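PDB 2CYA: tyrosine--tRNA ligase from Aeropyrum pernix, which catalyses the attachment of tyrosine to its cognate tRNA in two steps, activating the amino acid with ATP and then transferring it to the acceptor end. Local coordinates for residues S45-I50 with F249-D254; D256-I261 with V330-I335. All blocks are in the same frame, centred on the assembly; numbering follows the deposited sequence.

Interaction 1: S45-I50 with F249-D254; sequences SGVAHI and FVVDSD. With SO4 (sulfate ion), chain C.
H49 and F249 bring their backbones together in a single bridge, with CA atoms 3.8 Å apart, and the histidine side chain leaves from this point toward the bound sulfate. Its CB lies 3.9 Å from F249 CD2, an oblique approach to the phenyl ring. At chi1 56° CG sits between the backbone N and the carbonyl carbon, which turns the imidazole back over its own chain, where ND1 accepts a hydrogen bond from G51 N. Further out, CD2 comes within 3.6 Å of sulfate O4, and the tip, NE2, donates to that same O4 at 3.0 Å with a bent N-H angle of 136°. H49 opens the HIGW sequence, this enzyme's form of the class I HIGH signature, and probably binds ATP; the sulfate, which K241 of the KMSKS region and W52 also bond, is consistent with a phosphate position. The backbone link is straighter: V250 N donates to A48 O at 3.0 Å and 171°. V47 O meets the F249 ring at its edge, in plane, 3.5 Å from CD2. The V47 and V251 side chains cross at about a right angle, V47 CG1 4.0 Å from V251 CG2, under cover of helix 349-360.

Interaction 2: D256-I261 with V330-I335; sequences DIRRKI and VAESLI
A331 CB presses against the branch of I261 on the facing helix, 3.9 Å from I261 CG2, and its side chain is small enough to be consistent with the 5.5 Å between the CA atoms of R258 and A331. Around it the side chains that meet are apolar. A chi1 of -66° places I257 CG1 beside the backbone N, turning CG2 anti to it; I257 CG2 rests 4.0 Å from I335 CG1, and L334 CD2 reaches both I257 CG2 and I261 CD1. The axes of the two segments run roughly antiparallel, at 146° and 9.1 Å, joining helix 254-262, which follows the KMSKS region along the chain, to the long helix 323-346 of the C-terminal helical part; I279 of helix 275-284 further covers I261. The partly exposed flank is polar instead. There the extended R258 chain brings its guanidinium side-on to the E332 carboxylate, nearly coplanar with it (7°), NE donating to OE2 at 2.7 Å while NH1 makes a longer bond to OE1 at 3.3 Å. Both oxygens use their syn lone pairs. I335 CD1 lies over one guanidinium face, 3.5 Å above the plane and offset toward the rim. A leucine in place of R258 would probably leave the E332 carboxylate without its charge partner in this contact and set it free to turn.

Overall arrangement
Interactions 1 and 2 follow one another along the chain, their centres about 12 Å apart. A salt bridge ties them: D252 OD2 from interaction 1 lies 2.7 Å from K260 NZ of interaction 2, and the same carboxylate oxygen also accepts from F249 N. Apolar packing makes a second link, with I50 CD1 3.8 Å from L334 CD2. The two differ in distance from the probable ATP site. Interaction 1 contains H49 and its sulfate, and F249 touches K241 of the KMSKS region, whereas the L334 side chain is about 10 Å from that of H49. Interaction 2 is thus one layer of contacts removed from the probable nucleotide site, connected to it through I50 and the turn F249-D252.

Interaction 1: S45-I50 with F249-D254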
ATOM      1  N   SER A  45      -6.329 -12.921 -15.771  1.00 33.24           N
ATOM      2  CA  SER A  45      -5.549 -12.209 -16.761  1.00 34.99           C
ATOM      3  C   SER A  45      -5.794 -12.519 -18.229  1.00 36.73           C
ATOM      4  O   SER A  45      -5.034 -12.052 -19.084  1.00 38.11           O
ATOM      5  CB  SER A  45      -4.077 -12.440 -16.458  1.00 35.85           C
ATOM      6  OG  SER A  45      -3.813 -13.832 -16.484  1.00 38.29           O
ATOM      7  N   GLY A  46      -6.832 -13.293 -18.526  1.00 34.95           N
ATOM      8  CA  GLY A  46      -7.112 -13.637 -19.910  1.00 34.40           C
ATOM      9  C   GLY A  46      -7.958 -14.896 -19.996  1.00 33.65           C
ATOM     10  O   GLY A  46      -8.524 -15.337 -19.002  1.00 32.14           O
ATOM     11  N   VAL A  47      -8.047 -15.488 -21.179  1.00 33.69           N
ATOM     12  CA  VAL A  47      -8.838 -16.699 -21.329  1.00 31.97           C
ATOM     13  C   VAL A  47      -8.110 -17.861 -20.653  1.00 30.51           C
ATOM     14  O   VAL A  47      -6.909 -18.059 -20.839  1.00 27.80           O
ATOM     15  CB  VAL A  47      -9.061 -17.046 -22.819  1.00 34.13           C
ATOM     16  CG1 VAL A  47      -9.993 -18.257 -22.939  1.00 33.19           C
ATOM     17  CG2 VAL A  47      -9.646 -15.838 -23.556  1.00 31.99           C
ATOM     18  N   ALA A  48      -8.844 -18.626 -19.857  1.00 29.28           N
ATOM     19  CA  ALA A  48      -8.248 -19.759 -19.178  1.00 29.78           C
ATOM     20  C   ALA A  48      -7.630 -20.765 -20.160  1.00 29.32           C
ATOM     21  O   ALA A  48      -8.218 -21.087 -21.191  1.00 28.18           O
ATOM     22  CB  ALA A  48      -9.290 -20.447 -18.331  1.00 29.99           C
ATOM     23  N   HIS A  49      -6.430 -21.238 -19.845  1.00 27.71           N
ATOM     24  CA  HIS A  49      -5.800 -22.245 -20.680  1.00 29.03           C
ATOM     25  C   HIS A  49      -5.721 -23.512 -19.819  1.00 26.65           C
ATOM     26  O   HIS A  49      -6.007 -23.470 -18.625  1.00 22.98           O
ATOM     27  CB  HIS A  49      -4.428 -21.776 -21.178  1.00 30.66           C
ATOM     28  CG  HIS A  49      -3.481 -21.390 -20.091  1.00 34.07           C
ATOM     29  ND1 HIS A  49      -2.857 -22.316 -19.283  1.00 37.74           N
ATOM     30  CD2 HIS A  49      -3.011 -20.178 -19.710  1.00 37.53           C
ATOM     31  CE1 HIS A  49      -2.042 -21.691 -18.450  1.00 38.93           C
ATOM     32  NE2 HIS A  49      -2.116 -20.393 -18.688  1.00 37.81           N
ATOM     33  N   ILE A  50      -5.331 -24.635 -20.402  1.00 26.58           N
ATOM     34  CA  ILE A  50      -5.358 -25.875 -19.639  1.00 25.76           C
ATOM     35  C   ILE A  50      -4.479 -25.938 -18.403  1.00 27.90           C
ATOM     36  O   ILE A  50      -4.712 -26.768 -17.527  1.00 27.80           O
ATOM     37  CB  ILE A  50      -5.060 -27.074 -20.555  1.00 28.93           C
ATOM     38  CG1 ILE A  50      -3.658 -26.939 -21.192  1.00 26.75           C
ATOM     39  CG2 ILE A  50      -6.148 -27.153 -21.629  1.00 24.03           C
ATOM     40  CD1 ILE A  50      -3.259 -28.170 -22.006  1.00 27.28           C
ATOM     41  N   PHE A 249      -5.927 -23.146 -25.035  1.00 29.73           N
ATOM     42  CA  PHE A 249      -6.998 -22.484 -24.283  1.00 30.08           C
ATOM     43  C   PHE A 249      -8.223 -23.392 -24.187  1.00 29.62           C
ATOM     44  O   PHE A 249      -8.415 -24.273 -25.032  1.00 26.80           O
ATOM     45  CB  PHE A 249      -7.383 -21.158 -24.942  1.00 30.94           C
ATOM     46  CG  PHE A 249      -6.247 -20.194 -25.046  1.00 33.89           C
ATOM     47  CD1 PHE A 249      -5.504 -20.102 -26.212  1.00 34.76           C
ATOM     48  CD2 PHE A 249      -5.883 -19.411 -23.952  1.00 35.82           C
ATOM     49  CE1 PHE A 249      -4.402 -19.241 -26.291  1.00 36.57           C
ATOM     50  CE2 PHE A 249      -4.782 -18.549 -24.019  1.00 36.17           C
ATOM     51  CZ  PHE A 249      -4.042 -18.465 -25.189  1.00 35.78           C
ATOM     52  N   VAL A 250      -9.049 -23.168 -23.166  1.00 27.65           N
ATOM     53  CA  VAL A 250     -10.222 -24.001 -22.972  1.00 29.65           C
ATOM     54  C   VAL A 250     -11.240 -23.806 -24.069  1.00 30.64           C
ATOM     55  O   VAL A 250     -12.239 -24.509 -24.096  1.00 31.80           O
ATOM     56  CB  VAL A 250     -10.915 -23.759 -21.594  1.00 29.28           C
ATOM     57  CG1 VAL A 250      -9.982 -24.166 -20.466  1.00 30.84           C
ATOM     58  CG2 VAL A 250     -11.336 -22.314 -21.457  1.00 28.67           C
ATOM     59  N   VAL A 251     -10.996 -22.856 -24.972  1.00 30.55           N
ATOM     60  CA  VAL A 251     -11.928 -22.635 -26.070  1.00 32.04           C
ATOM     61  C   VAL A 251     -11.300 -22.862 -27.439  1.00 32.65           C
ATOM     62  O   VAL A 251     -11.883 -22.481 -28.452  1.00 34.09           O
ATOM     63  CB  VAL A 251     -12.565 -21.209 -26.061  1.00 34.03           C
ATOM     64  CG1 VAL A 251     -13.439 -21.020 -24.813  1.00 32.56           C
ATOM     65  CG2 VAL A 251     -11.482 -20.145 -26.155  1.00 33.19           C
ATOM     66  N   ASP A 252     -10.115 -23.466 -27.479  1.00 32.07           N
ATOM     67  CA  ASP A 252      -9.479 -23.767 -28.760  1.00 31.15           C
ATOM     68  C   ASP A 252     -10.288 -24.883 -29.429  1.00 30.91           C
ATOM     69  O   ASP A 252     -10.868 -25.736 -28.745  1.00 30.76           O
ATOM     70  CB  ASP A 252      -8.044 -24.290 -28.580  1.00 31.81           C
ATOM     71  CG  ASP A 252      -7.040 -23.193 -28.359  1.00 30.79           C
ATOM     72  OD1 ASP A 252      -7.344 -22.045 -28.713  1.00 33.28           O
ATOM     73  OD2 ASP A 252      -5.935 -23.484 -27.842  1.00 30.34           O
ATOM     74  N   SER A 253     -10.297 -24.887 -30.759  1.00 30.61           N
ATOM     75  CA  SER A 253     -11.014 -25.904 -31.531  1.00 30.04           C
ATOM     76  C   SER A 253     -10.251 -27.216 -31.436  1.00 28.98           C
ATOM     77  O   SER A 253      -9.085 -27.223 -31.026  1.00 29.18           O
ATOM     78  CB  SER A 253     -11.096 -25.478 -33.004  1.00 28.21           C
ATOM     79  OG  SER A 253      -9.795 -25.419 -33.586  1.00 30.32           O
ATOM     80  N   ASP A 254     -10.898 -28.319 -31.814  1.00 28.03           N
ATOM     81  CA  ASP A 254     -10.243 -29.631 -31.797  1.00 28.19           C
ATOM     82  C   ASP A 254      -9.030 -29.568 -32.734  1.00 28.47           C
ATOM     83  O   ASP A 254      -7.985 -30.148 -32.453  1.00 27.11           O
ATOM     84  CB  ASP A 254     -11.188 -30.738 -32.304  1.00 29.20           C
ATOM     85  CG  ASP A 254     -12.345 -31.023 -31.351  1.00 30.17           C
ATOM     86  OD1 ASP A 254     -13.220 -31.818 -31.731  1.00 31.20           O
ATOM     87  OD2 ASP A 254     -12.384 -30.474 -30.228  1.00 30.66           O
TER
HETATM   88  S   SO4 C1002      -0.898 -17.229 -16.592  1.00108.85           S
HETATM   89  O1  SO4 C1002      -0.037 -18.467 -16.332  1.00108.11           O
HETATM   90  O2  SO4 C1002      -1.362 -16.709 -15.233  1.00108.18           O
HETATM   91  O3  SO4 C1002      -0.050 -16.236 -17.149  1.00108.69           O
HETATM   92  O4  SO4 C1002      -2.072 -17.726 -17.218  1.00107.97           O

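Interaction 2: D256-I261 with V330-I335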
ATOM      1  N   ASP A 256      -7.233 -26.853 -33.513  1.00 32.91           N
ATOM      2  CA  ASP A 256      -6.199 -26.016 -32.883  1.00 32.48           C
ATOM      3  C   ASP A 256      -5.407 -26.885 -31.899  1.00 34.14           C
ATOM      4  O   ASP A 256      -4.176 -26.809 -31.833  1.00 34.07           O
ATOM      5  CB  ASP A 256      -6.831 -24.862 -32.101  1.00 33.63           C
ATOM      6  CG  ASP A 256      -7.354 -23.752 -32.988  1.00 35.76           C
ATOM      7  OD1 ASP A 256      -8.196 -22.963 -32.504  1.00 36.97           O
ATOM      8  OD2 ASP A 256      -6.926 -23.655 -34.153  1.00 37.30           O
ATOM      9  N   ILE A 257      -6.118 -27.702 -31.120  1.00 31.78           N
ATOM     10  CA  ILE A 257      -5.459 -28.575 -30.156  1.00 31.93           C
ATOM     11  C   ILE A 257      -4.545 -29.608 -30.843  1.00 31.87           C
ATOM     12  O   ILE A 257      -3.447 -29.889 -30.368  1.00 31.41           O
ATOM     13  CB  ILE A 257      -6.504 -29.297 -29.262  1.00 31.96           C
ATOM     14  CG1 ILE A 257      -7.234 -28.269 -28.391  1.00 34.15           C
ATOM     15  CG2 ILE A 257      -5.825 -30.316 -28.356  1.00 30.32           C
ATOM     16  CD1 ILE A 257      -8.340 -28.870 -27.530  1.00 36.85           C
ATOM     17  N   ARG A 258      -5.008 -30.195 -31.942  1.00 32.31           N
ATOM     18  CA  ARG A 258      -4.201 -31.166 -32.678  1.00 31.87           C
ATOM     19  C   ARG A 258      -2.921 -30.516 -33.225  1.00 33.31           C
ATOM     20  O   ARG A 258      -1.838 -31.113 -33.177  1.00 32.18           O
ATOM     21  CB  ARG A 258      -5.003 -31.748 -33.842  1.00 31.55           C
ATOM     22  CG  ARG A 258      -5.896 -32.904 -33.452  1.00 30.16           C
ATOM     23  CD  ARG A 258      -6.783 -33.338 -34.591  1.00 31.47           C
ATOM     24  NE  ARG A 258      -7.829 -34.223 -34.080  1.00 34.52           N
ATOM     25  CZ  ARG A 258      -9.132 -34.045 -34.274  1.00 31.17           C
ATOM     26  NH1 ARG A 258      -9.986 -34.908 -33.752  1.00 34.37           N
ATOM     27  NH2 ARG A 258      -9.578 -33.026 -35.001  1.00 28.23           N
ATOM     28  N   ARG A 259      -3.056 -29.294 -33.740  1.00 33.38           N
ATOM     29  CA  ARG A 259      -1.914 -28.572 -34.300  1.00 36.89           C
ATOM     30  C   ARG A 259      -0.902 -28.222 -33.211  1.00 37.02           C
ATOM     31  O   ARG A 259       0.279 -28.564 -33.312  1.00 36.67           O
ATOM     32  CB  ARG A 259      -2.370 -27.279 -34.988  1.00 37.10           C
ATOM     33  CG  ARG A 259      -1.225 -26.445 -35.594  1.00 40.44           C
ATOM     34  CD  ARG A 259      -1.594 -24.967 -35.594  1.00 43.88           C
ATOM     35  NE  ARG A 259      -3.003 -24.810 -35.940  1.00 47.57           N
ATOM     36  CZ  ARG A 259      -3.866 -24.018 -35.307  1.00 45.73           C
ATOM     37  NH1 ARG A 259      -5.125 -23.976 -35.722  1.00 45.68           N
ATOM     38  NH2 ARG A 259      -3.486 -23.275 -34.277  1.00 42.16           N
ATOM     39  N   LYS A 260      -1.378 -27.544 -32.168  1.00 35.86           N
ATOM     40  CA  LYS A 260      -0.515 -27.136 -31.066  1.00 34.45           C
ATOM     41  C   LYS A 260       0.203 -28.303 -30.410  1.00 34.12           C
ATOM     42  O   LYS A 260       1.377 -28.193 -30.074  1.00 33.86           O
ATOM     43  CB  LYS A 260      -1.318 -26.360 -30.018  1.00 31.77           C
ATOM     44  CG  LYS A 260      -1.835 -25.023 -30.521  1.00 30.24           C
ATOM     45  CD  LYS A 260      -2.617 -24.294 -29.423  1.00 29.63           C
ATOM     46  CE  LYS A 260      -3.211 -22.992 -29.920  1.00 28.97           C
ATOM     47  NZ  LYS A 260      -3.783 -22.232 -28.766  1.00 31.41           N
ATOM     48  N   ILE A 261      -0.488 -29.418 -30.216  1.00 34.36           N
ATOM     49  CA  ILE A 261       0.157 -30.573 -29.597  1.00 36.28           C
ATOM     50  C   ILE A 261       1.146 -31.240 -30.570  1.00 39.14           C
ATOM     51  O   ILE A 261       2.245 -31.641 -30.184  1.00 39.14           O
ATOM     52  CB  ILE A 261      -0.893 -31.602 -29.135  1.00 34.60           C
ATOM     53  CG1 ILE A 261      -1.766 -30.985 -28.030  1.00 34.71           C
ATOM     54  CG2 ILE A 261      -0.207 -32.872 -28.663  1.00 33.57           C
ATOM     55  CD1 ILE A 261      -0.994 -30.481 -26.824  1.00 32.11           C
ATOM     56  N   VAL A 330      -2.298 -37.887 -26.723  1.00 34.42           N
ATOM     57  CA  VAL A 330      -2.537 -36.839 -25.746  1.00 32.78           C
ATOM     58  C   VAL A 330      -3.483 -35.814 -26.351  1.00 31.86           C
ATOM     59  O   VAL A 330      -4.419 -35.366 -25.699  1.00 30.35           O
ATOM     60  CB  VAL A 330      -1.193 -36.186 -25.298  1.00 33.90           C
ATOM     61  CG1 VAL A 330      -1.430 -34.804 -24.657  1.00 32.56           C
ATOM     62  CG2 VAL A 330      -0.497 -37.119 -24.299  1.00 30.98           C
ATOM     63  N   ALA A 331      -3.255 -35.478 -27.620  1.00 32.28           N
ATOM     64  CA  ALA A 331      -4.086 -34.504 -28.314  1.00 31.35           C
ATOM     65  C   ALA A 331      -5.535 -34.937 -28.310  1.00 32.79           C
ATOM     66  O   ALA A 331      -6.427 -34.155 -27.968  1.00 32.31           O
ATOM     67  CB  ALA A 331      -3.603 -34.332 -29.743  1.00 32.51           C
ATOM     68  N   GLU A 332      -5.769 -36.196 -28.674  1.00 33.55           N
ATOM     69  CA  GLU A 332      -7.126 -36.715 -28.732  1.00 35.75           C
ATOM     70  C   GLU A 332      -7.797 -36.770 -27.355  1.00 36.44           C
ATOM     71  O   GLU A 332      -8.984 -36.443 -27.245  1.00 37.21           O
ATOM     72  CB  GLU A 332      -7.141 -38.085 -29.439  1.00 38.78           C
ATOM     73  CG  GLU A 332      -6.642 -38.028 -30.918  1.00 40.01           C
ATOM     74  CD  GLU A 332      -7.471 -37.082 -31.788  1.00 42.45           C
ATOM     75  OE1 GLU A 332      -8.723 -37.200 -31.772  1.00 42.55           O
ATOM     76  OE2 GLU A 332      -6.877 -36.223 -32.488  1.00 41.49           O
ATOM     77  N   SER A 333      -7.066 -37.160 -26.308  1.00 34.43           N
ATOM     78  CA  SER A 333      -7.648 -37.182 -24.958  1.00 34.18           C
ATOM     79  C   SER A 333      -7.928 -35.749 -24.447  1.00 33.84           C
ATOM     80  O   SER A 333      -8.935 -35.487 -23.789  1.00 34.84           O
ATOM     81  CB  SER A 333      -6.709 -37.877 -23.982  1.00 35.01           C
ATOM     82  OG  SER A 333      -6.421 -39.181 -24.428  1.00 42.42           O
ATOM     83  N   LEU A 334      -7.031 -34.824 -24.755  1.00 30.68           N
ATOM     84  CA  LEU A 334      -7.188 -33.436 -24.325  1.00 31.30           C
ATOM     85  C   LEU A 334      -8.453 -32.863 -24.941  1.00 30.03           C
ATOM     86  O   LEU A 334      -9.171 -32.081 -24.326  1.00 29.47           O
ATOM     87  CB  LEU A 334      -5.980 -32.625 -24.784  1.00 32.04           C
ATOM     88  CG  LEU A 334      -5.675 -31.325 -24.071  1.00 33.59           C
ATOM     89  CD1 LEU A 334      -5.709 -31.543 -22.556  1.00 31.53           C
ATOM     90  CD2 LEU A 334      -4.284 -30.842 -24.545  1.00 29.54           C
ATOM     91  N   ILE A 335      -8.709 -33.248 -26.180  1.00 29.05           N
ATOM     92  CA  ILE A 335      -9.900 -32.812 -26.864  1.00 29.20           C
ATOM     93  C   ILE A 335     -11.145 -33.237 -26.064  1.00 31.44           C
ATOM     94  O   ILE A 335     -12.074 -32.449 -25.913  1.00 29.14           O
ATOM     95  CB  ILE A 335      -9.940 -33.399 -28.284  1.00 30.07           C
ATOM     96  CG1 ILE A 335      -8.963 -32.605 -29.175  1.00 31.09           C
ATOM     97  CG2 ILE A 335     -11.373 -33.402 -28.806  1.00 28.86           C
ATOM     98  CD1 ILE A 335      -8.759 -33.169 -30.571  1.00 34.56           C
TER